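Local structure of uncharacterized protein (Pseudomonas aeruginosa, 4O8B) at residues M1-K7 with Y38-R42; V59-Y63 with I75-S79; L20-V24 with Q52-L57. The protein controls bacterial motility and biofilm formation through modulation of the small RNA rsmZ, probably as a helix-turn-helix activator that binds promoter DNA. All blocks are in the same frame, centred on the assembly; numbering follows the deposited sequence.

Contact 1 of 3, residues M1-K7 with Y38-R42; sequences MLGTRLK and YERER
The contact of G3, L6 and K7 with Y38, E39 and E41 is a mainly polar junction between the start of helix 3-13 and the end of helix 28-39, where two glutamates do most of the joining. The backbones come close at G3, whose CA is 3.8 Å from E39 CA; with no side chain on G3 to hold the chains apart, its CA makes a CA-H...O contact with E39 O at 3.3 Å. E41, which leaves the helix with positive phi in a Schellman motif, sends its extended side chain back across the gap. Its OE2 accepts from G3 N at 2.7 Å through the anti lone pair, nearly straight at 162°. That amide belongs to the first turn of helix 3-13, directly after the N-cap position held by L2, so the carboxylate probably also gains from the positive end of the helix.

In the Cro/C1 family fold, helices 17-22 and 28-39 correspond to the helix-turn-helix proper, the second being the probable recognition helix; the contact thus fastens the far end of that helix to the first helix of the domain. Deeper in, L6 CD2 reaches E39 CG at 3.4 Å and Y38 CB at 3.6 Å, the leucine lying about at right angles to the glutamate chain. K7 first runs extended, then bends at its last two torsions (chi3 -65°), which turns NZ back onto E39 OE2, a salt bridge of 2.8 Å. The ammonium arrives on the anti side, 35° out of the carboxylate plane. R10 takes OE1 in a second salt bridge and Q17 donates to OE2, so three side chains hold the buried carboxylate and limit its rotation.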
loop_
_atom_site.group_PDB
_atom_site.type_symbol
_atom_site.label_atom_id
_atom_site.label_comp_id
_atom_site.label_asym_id
_atom_site.label_seq_id
_atom_site.Cartn_x
_atom_site.Cartn_y
_atom_site.Cartn_z
ATOM N N MET A 1 2.401 -9.393 3.583
ATOM C CA MET A 1 2.834 -8.089 4.156
ATOM C C MET A 1 4.353 -8.044 4.291
ATOM O O MET A 1 4.973 -9.018 4.726
ATOM C CB MET A 1 2.191 -7.886 5.531
ATOM C CG MET A 1 2.441 -6.514 6.142
ATOM S SD MET A 1 1.807 -6.394 7.821
ATOM C CE MET A 1 0.035 -6.397 7.520
ATOM N N LEU A 2 4.942 -6.919 3.912
ATOM C CA LEU A 2 6.387 -6.748 3.999
ATOM C C LEU A 2 6.843 -6.693 5.457
ATOM O O LEU A 2 6.409 -5.818 6.218
ATOM C CB LEU A 2 6.823 -5.471 3.279
ATOM C CG LEU A 2 7.125 -5.559 1.781
ATOM C CD1 LEU A 2 5.845 -5.665 0.972
ATOM C CD2 LEU A 2 7.909 -4.323 1.373
ATOM N N GLY A 3 7.713 -7.621 5.841
ATOM C CA GLY A 3 8.208 -7.660 7.205
ATOM C C GLY A 3 8.864 -6.368 7.642
ATOM O O GLY A 3 8.518 -5.813 8.687
ATOM N N THR A 4 9.813 -5.886 6.852
ATOM C CA THR A 4 10.520 -4.649 7.166
ATOM C C THR A 4 9.552 -3.532 7.547
ATOM O O THR A 4 9.730 -2.867 8.564
ATOM C CB THR A 4 11.374 -4.171 5.971
ATOM O OG1 THR A 4 10.562 -4.125 4.793
ATOM C CG2 THR A 4 12.547 -5.108 5.746
ATOM N N ARG A 5 8.527 -3.341 6.726
ATOM C CA ARG A 5 7.526 -2.300 6.974
ATOM C C ARG A 5 6.795 -2.557 8.286
ATOM O O ARG A 5 6.511 -1.629 9.040
ATOM C CB ARG A 5 6.519 -2.264 5.825
ATOM C CG ARG A 5 7.157 -2.078 4.452
ATOM C CD ARG A 5 7.684 -0.665 4.263
ATOM N NE ARG A 5 8.458 -0.542 3.028
ATOM C CZ ARG A 5 9.777 -0.357 2.986
ATOM N NH1 ARG A 5 10.476 -0.285 4.113
ATOM N NH2 ARG A 5 10.395 -0.280 1.816
ATOM N N LEU A 6 6.493 -3.823 8.555
ATOM C CA LEU A 6 5.801 -4.195 9.783
ATOM C C LEU A 6 6.704 -3.946 10.987
ATOM O O LEU A 6 6.261 -3.446 12.017
ATOM C CB LEU A 6 5.390 -5.668 9.733
ATOM C CG LEU A 6 4.673 -6.232 10.968
ATOM C CD1 LEU A 6 3.286 -5.612 11.101
ATOM C CD2 LEU A 6 4.568 -7.740 10.836
ATOM N N LYS A 7 7.980 -4.293 10.850
ATOM C CA LYS A 7 8.944 -4.103 11.922
ATOM C C LYS A 7 9.209 -2.613 12.112
ATOM O O LYS A 7 9.241 -2.113 13.245
ATOM C CB LYS A 7 10.261 -4.822 11.594
ATOM C CG LYS A 7 11.209 -4.951 12.784
ATOM C CD LYS A 7 12.531 -5.597 12.382
ATOM C CE LYS A 7 12.349 -7.039 11.925
ATOM N NZ LYS A 7 11.898 -7.931 13.037
ATOM N N TYR A 38 5.414 -13.144 11.185
ATOM C CA TYR A 38 4.919 -12.142 10.258
ATOM C C TYR A 38 6.057 -11.251 9.760
ATOM O O TYR A 38 6.223 -11.050 8.553
ATOM C CB TYR A 38 3.858 -11.252 10.914
ATOM C CG TYR A 38 2.486 -11.873 11.066
ATOM C CD1 TYR A 38 2.034 -12.856 10.180
ATOM C CD2 TYR A 38 1.617 -11.442 12.068
ATOM C CE1 TYR A 38 0.745 -13.374 10.274
ATOM C CE2 TYR A 38 0.321 -11.953 12.170
ATOM C CZ TYR A 38 -0.103 -12.925 11.280
ATOM O OH TYR A 38 -1.381 -13.425 11.374
ATOM N N GLU A 39 6.835 -10.719 10.701
ATOM C CA GLU A 39 7.947 -9.839 10.367
ATOM C C GLU A 39 9.042 -10.560 9.589
ATOM O O GLU A 39 9.862 -9.929 8.923
ATOM C CB GLU A 39 8.532 -9.233 11.642
ATOM C CG GLU A 39 7.511 -8.469 12.470
ATOM C CD GLU A 39 8.141 -7.712 13.616
ATOM O OE1 GLU A 39 7.467 -6.827 14.185
ATOM O OE2 GLU A 39 9.308 -8.002 13.965
ATOM N N ARG A 40 9.053 -11.885 9.681
ATOM C CA ARG A 40 10.044 -12.687 8.970
ATOM C C ARG A 40 9.430 -13.074 7.631
ATOM O O ARG A 40 10.105 -13.585 6.743
ATOM C CB ARG A 40 10.381 -13.949 9.768
ATOM C CG ARG A 40 11.635 -14.660 9.296
ATOM C CD ARG A 40 12.884 -13.964 9.816
ATOM N NE ARG A 40 13.008 -14.098 11.265
ATOM C CZ ARG A 40 13.203 -15.254 11.894
ATOM N NH1 ARG A 40 13.298 -16.382 11.199
ATOM N NH2 ARG A 40 13.306 -15.286 13.217
ATOM N N GLU A 41 8.132 -12.819 7.512
ATOM C CA GLU A 41 7.371 -13.130 6.309
ATOM C C GLU A 41 7.187 -14.630 6.142
ATOM O O GLU A 41 6.825 -15.111 5.064
ATOM C CB GLU A 41 8.050 -12.531 5.074
ATOM C CG GLU A 41 8.267 -11.029 5.170
ATOM C CD GLU A 41 8.493 -10.388 3.820
ATOM O OE1 GLU A 41 8.871 -11.109 2.871
ATOM O OE2 GLU A 41 8.308 -9.159 3.706
ATOM N N ARG A 42 7.450 -15.372 7.214
ATOM C CA ARG A 42 7.289 -16.816 7.222
ATOM C C ARG A 42 5.792 -17.091 7.307
ATOM O O ARG A 42 5.327 -18.199 7.024
ATOM C CB ARG A 42 7.984 -17.443 8.430
ATOM C CG ARG A 42 9.488 -17.601 8.310
ATOM C CD ARG A 42 9.889 -19.070 8.421
ATOM N NE ARG A 42 11.241 -19.245 8.954
ATOM C CZ ARG A 42 11.543 -19.221 10.251
ATOM N NH1 ARG A 42 10.588 -19.054 11.158
ATOM N NH2 ARG A 42 12.799 -19.391 10.644
HETATM O O HOH W 1 4.253 -10.840 6.612
HETATM O O HOH W 2 10.940 -7.962 4.381
#

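Contact 2 of 3, residues V59-Y63 with I75-S79; sequences VPMAY and ILKVS
V59 opens the contact by setting its CG1 against L76 CD2, 3.8 Å away, while the same side chain also touches A9 of helix 3-13. P60 follows with its ring directed at helix 69-79. One ring corner meets I75, with CB 4.1 Å from I75 CG2; the next meets S79, where CG lies only 2.9 Å from OG, a tight approach. The O-H of S79 is spent on I75 O, one turn back in its own helix, at 2.8 Å and with a C=O...donor angle of 174°, while the same oxygen lies against the C-H groups of the P60 ring. A backbone polar group is thereby answered from within the helix.

This turn links helix 47-57 of the Cro/C1-type helical domain to helix 69-79, which packs on it and also meets the second subunit: I75 touches I75 of that subunit, and P60 touches its L71. A62 adds its methyl, CB standing 4.3 Å from I75 CD1.

Y63 has CG anti to its backbone N (chi1 174°), which lays the ring beneath the fork of L76. The leucine spans one face lengthwise, CD2 above the root of the ring at 3.5 Å from Y63 CG, and CD1 above its outer part at 3.4 Å from Y63 CE1. L76 CD1 makes a CH-pi contact, 3.7 Å from the centroid of the Y63 ring and 24° off its normal. R5 and A8 of helix 3-13 also touch this tyrosine.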
loop_
_atom_site.group_PDB
_atom_site.type_symbol
_atom_site.label_atom_id
_atom_site.label_comp_id
_atom_site.label_asym_id
_atom_site.label_seq_id
_atom_site.Cartn_x
_atom_site.Cartn_y
_atom_site.Cartn_z
ATOM N N VAL A 59 -0.542 3.316 11.078
ATOM C CA VAL A 59 0.040 3.572 9.765
ATOM C C VAL A 59 -0.883 3.053 8.677
ATOM O O VAL A 59 -1.606 2.069 8.878
ATOM C CB VAL A 59 1.423 2.898 9.604
ATOM C CG1 VAL A 59 2.460 3.641 10.423
ATOM C CG2 VAL A 59 1.339 1.440 10.047
ATOM N N PRO A 60 -0.888 3.708 7.505
ATOM C CA PRO A 60 -1.739 3.277 6.390
ATOM C C PRO A 60 -1.418 1.843 5.987
ATOM O O PRO A 60 -0.253 1.469 5.888
ATOM C CB PRO A 60 -1.391 4.275 5.290
ATOM C CG PRO A 60 -1.041 5.504 6.056
ATOM C CD PRO A 60 -0.185 4.955 7.169
ATOM N N MET A 61 -2.457 1.050 5.764
ATOM C CA MET A 61 -2.269 -0.338 5.360
ATOM C C MET A 61 -1.327 -0.410 4.169
ATOM O O MET A 61 -0.512 -1.331 4.060
ATOM C CB MET A 61 -3.616 -0.968 4.991
ATOM C CG MET A 61 -3.490 -2.240 4.168
ATOM S SD MET A 61 -5.084 -2.909 3.675
ATOM C CE MET A 61 -5.488 -3.901 5.093
ATOM N N ALA A 62 -1.443 0.574 3.276
ATOM C CA ALA A 62 -0.611 0.628 2.083
ATOM C C ALA A 62 0.879 0.601 2.424
ATOM O O ALA A 62 1.665 -0.045 1.733
ATOM C CB ALA A 62 -0.936 1.888 1.285
ATOM N N TYR A 63 1.256 1.305 3.487
ATOM C CA TYR A 63 2.645 1.358 3.912
ATOM C C TYR A 63 3.216 -0.045 4.113
ATOM O O TYR A 63 4.320 -0.351 3.651
ATOM C CB TYR A 63 2.773 2.143 5.218
ATOM C CG TYR A 63 4.164 2.128 5.806
ATOM C CD1 TYR A 63 5.219 2.769 5.160
ATOM C CD2 TYR A 63 4.441 1.416 6.978
ATOM C CE1 TYR A 63 6.516 2.741 5.689
ATOM C CE2 TYR A 63 5.727 1.380 7.514
ATOM C CZ TYR A 63 6.761 2.027 6.851
ATOM O OH TYR A 63 8.033 1.988 7.367
ATOM N N ILE A 75 4.499 7.883 1.953
ATOM C CA ILE A 75 3.165 7.475 2.390
ATOM C C ILE A 75 2.952 7.748 3.883
ATOM O O ILE A 75 1.824 7.997 4.315
ATOM C CB ILE A 75 2.912 5.972 2.126
ATOM C CG1 ILE A 75 2.957 5.699 0.625
ATOM C CG2 ILE A 75 1.569 5.557 2.707
ATOM C CD1 ILE A 75 2.525 4.291 0.244
ATOM N N LEU A 76 4.028 7.690 4.652
ATOM C CA LEU A 76 3.942 7.944 6.085
ATOM C C LEU A 76 3.929 9.437 6.355
ATOM O O LEU A 76 3.263 9.912 7.275
ATOM C CB LEU A 76 5.118 7.296 6.824
ATOM C CG LEU A 76 5.160 5.767 6.862
ATOM C CD1 LEU A 76 6.238 5.326 7.842
ATOM C CD2 LEU A 76 3.803 5.221 7.296
ATOM N N LYS A 77 4.673 10.176 5.539
ATOM C CA LYS A 77 4.752 11.625 5.685
ATOM C C LYS A 77 3.426 12.294 5.344
ATOM O O LYS A 77 2.890 13.061 6.140
ATOM C CB LYS A 77 5.866 12.188 4.799
ATOM C CG LYS A 77 7.260 11.782 5.241
ATOM C CD LYS A 77 8.322 12.455 4.395
ATOM C CE LYS A 77 9.647 11.716 4.502
ATOM N NZ LYS A 77 10.608 12.146 3.440
ATOM N N VAL A 78 2.902 12.000 4.167
ATOM C CA VAL A 78 1.639 12.586 3.729
ATOM C C VAL A 78 0.508 12.239 4.692
ATOM O O VAL A 78 -0.414 13.037 4.889
ATOM C CB VAL A 78 1.260 12.112 2.308
ATOM C CG1 VAL A 78 2.387 12.430 1.339
ATOM C CG2 VAL A 78 0.972 10.623 2.311
ATOM N N SER A 79 0.575 11.059 5.294
ATOM C CA SER A 79 -0.450 10.622 6.237
ATOM C C SER A 79 -0.385 11.413 7.540
ATOM O O SER A 79 -1.411 11.658 8.176
ATOM C CB SER A 79 -0.292 9.129 6.550
ATOM O OG SER A 79 -0.669 8.334 5.445
#

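Contact 3 of 3, residues L20-V24 with Q52-L57; sequences LGMLV and QLAMVL
The chain leaving helix 17-22 runs close to helix 47-57 at two points, with CA atoms 7.1 Å apart between L23 and V56 and 6.3 Å between V24 and Q52. L20 is buried. With chi1 at 177° its side chain swings away from its own amide nitrogen and brings both methyls to helix 47-57, over L53, V56 and L57: CD1 meets L53 CD2 at 3.9 Å and also touches V56 CG1, whereas CD2 rests on L57, 4.1 Å from its CG. The leucine crosses both L53 and L57 at about a right angle; L53 is met methyl to methyl, whereas L20 CD2 sits against the fork of L57.

V56 CG1 lies between L20 and L23, its nearest atom being L23 CD1 at 3.7 Å, while CG2 turns to V24 CG1 at 3.9 Å. V24 reaches further with that same methyl to Q52 CB and, more loosely, to L53 CD2. Here the first helix of the helix-turn-helix, with the start of its turn, is packed on helix 47-57, as in the compact helical bundle of Cro/C1 domains; M35 of helix 28-39 touches both V24 and L53, and A9 and A13 of helix 3-13 touch L57.

Polar chemistry enters at one edge. Q52, extended beyond CG, brings NE2 to V24 O at 3.2 Å, but the N-H...O angle of 128° makes this a weak hydrogen bond. The other end of the amide, OE1, accepts from R48, which probably helps to fix which way round the amide lies. With one bent bond beside a cluster of leucines and valines in contact, the relative position of the two segments probably depends mainly on the fit of apolar branches.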
loop_
_atom_site.group_PDB
_atom_site.type_symbol
_atom_site.label_atom_id
_atom_site.label_comp_id
_atom_site.label_asym_id
_atom_site.label_seq_id
_atom_site.Cartn_x
_atom_site.Cartn_y
_atom_site.Cartn_z
ATOM N N LEU A 20 2.565 -5.619 20.418
ATOM C CA LEU A 20 1.834 -5.521 19.156
ATOM C C LEU A 20 0.998 -6.780 18.966
ATOM O O LEU A 20 -0.159 -6.720 18.577
ATOM C CB LEU A 20 2.808 -5.349 17.989
ATOM C CG LEU A 20 2.216 -5.310 16.569
ATOM C CD1 LEU A 20 0.942 -4.477 16.553
ATOM C CD2 LEU A 20 3.240 -4.733 15.603
ATOM N N GLY A 21 1.617 -7.932 19.259
ATOM C CA GLY A 21 0.934 -9.194 19.120
ATOM C C GLY A 21 -0.346 -9.273 19.938
ATOM O O GLY A 21 -1.381 -9.726 19.440
ATOM N N MET A 22 -0.288 -8.832 21.189
ATOM C CA MET A 22 -1.464 -8.870 22.043
ATOM C C MET A 22 -2.464 -7.771 21.700
ATOM O O MET A 22 -3.673 -7.957 21.837
ATOM C CB MET A 22 -1.066 -8.750 23.519
ATOM C CG MET A 22 -0.268 -9.929 24.047
ATOM S SD MET A 22 -0.301 -10.004 25.848
ATOM C CE MET A 22 0.799 -8.659 26.264
ATOM N N LEU A 23 -1.965 -6.625 21.252
ATOM C CA LEU A 23 -2.836 -5.517 20.889
ATOM C C LEU A 23 -3.791 -5.894 19.761
ATOM O O LEU A 23 -4.725 -5.149 19.451
ATOM C CB LEU A 23 -2.011 -4.294 20.495
ATOM C CG LEU A 23 -1.628 -3.377 21.661
ATOM C CD1 LEU A 23 -0.580 -2.372 21.211
ATOM C CD2 LEU A 23 -2.872 -2.665 22.174
ATOM N N VAL A 24 -3.563 -7.050 19.143
ATOM C CA VAL A 24 -4.431 -7.511 18.076
ATOM C C VAL A 24 -5.148 -8.815 18.439
ATOM O O VAL A 24 -5.594 -9.550 17.563
ATOM C CB VAL A 24 -3.659 -7.701 16.741
ATOM C CG1 VAL A 24 -3.503 -6.359 16.042
ATOM C CG2 VAL A 24 -2.300 -8.315 17.010
ATOM N N GLN A 52 -6.123 -4.752 11.213
ATOM C CA GLN A 52 -5.932 -4.625 12.655
ATOM C C GLN A 52 -4.546 -4.068 12.964
ATOM O O GLN A 52 -4.392 -3.194 13.822
ATOM C CB GLN A 52 -6.083 -5.987 13.341
ATOM C CG GLN A 52 -7.433 -6.649 13.151
ATOM C CD GLN A 52 -7.535 -7.972 13.890
ATOM O OE1 GLN A 52 -8.147 -8.924 13.397
ATOM N NE2 GLN A 52 -6.951 -8.031 15.078
ATOM N N LEU A 53 -3.539 -4.584 12.267
ATOM C CA LEU A 53 -2.161 -4.148 12.452
ATOM C C LEU A 53 -1.991 -2.686 12.087
ATOM O O LEU A 53 -1.347 -1.928 12.811
ATOM C CB LEU A 53 -1.224 -5.006 11.603
ATOM C CG LEU A 53 -1.052 -6.457 12.062
ATOM C CD1 LEU A 53 -0.308 -7.256 11.004
ATOM C CD2 LEU A 53 -0.296 -6.477 13.387
ATOM N N ALA A 54 -2.569 -2.293 10.957
ATOM C CA ALA A 54 -2.484 -0.915 10.495
ATOM C C ALA A 54 -3.108 0.040 11.502
ATOM O O ALA A 54 -2.514 1.060 11.855
ATOM C CB ALA A 54 -3.176 -0.777 9.142
ATOM N N MET A 55 -4.309 -0.293 11.968
ATOM C CA MET A 55 -5.014 0.547 12.930
ATOM C C MET A 55 -4.180 0.730 14.193
ATOM O O MET A 55 -3.952 1.852 14.639
ATOM C CB MET A 55 -6.360 -0.090 13.288
ATOM C CG MET A 55 -7.316 0.837 14.016
ATOM S SD MET A 55 -7.716 2.303 13.035
ATOM C CE MET A 55 -8.634 1.556 11.687
ATOM N N VAL A 56 -3.725 -0.387 14.765
ATOM C CA VAL A 56 -2.919 -0.353 15.978
ATOM C C VAL A 56 -1.618 0.409 15.768
ATOM O O VAL A 56 -1.304 1.333 16.523
ATOM C CB VAL A 56 -2.581 -1.780 16.461
ATOM C CG1 VAL A 56 -1.700 -1.721 17.696
ATOM C CG2 VAL A 56 -3.863 -2.541 16.756
ATOM N N LEU A 57 -0.862 0.023 14.745
ATOM C CA LEU A 57 0.411 0.675 14.439
ATOM C C LEU A 57 0.233 2.137 14.043
ATOM O O LEU A 57 1.200 2.899 14.029
ATOM C CB LEU A 57 1.143 -0.080 13.328
ATOM C CG LEU A 57 2.030 -1.251 13.759
ATOM C CD1 LEU A 57 2.515 -1.998 12.526
ATOM C CD2 LEU A 57 3.201 -0.728 14.568
#

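Contacts 1 and 3 interlace along the chain, and their centres lie about 13 Å apart within the same helical bundle. They share a core: M1 CE approaches L53 CD1 at 3.6 Å, and L6 CD1 touches both L53 and L57. Together they hold helices 17-22 and 28-39, the probable DNA-binding unit, against the rest of the domain. Contact 2 follows later in the chain, its centre about 16 Å from that of contact 1 and 15 Å from that of contact 3. R5 CG packs on Y63 O at 3.4 Å, and V59 N probably donates to A54 O at 3.1 Å; these touches join contact 2 to the bundle, and contacts 1 and 2 both reach the second subunit.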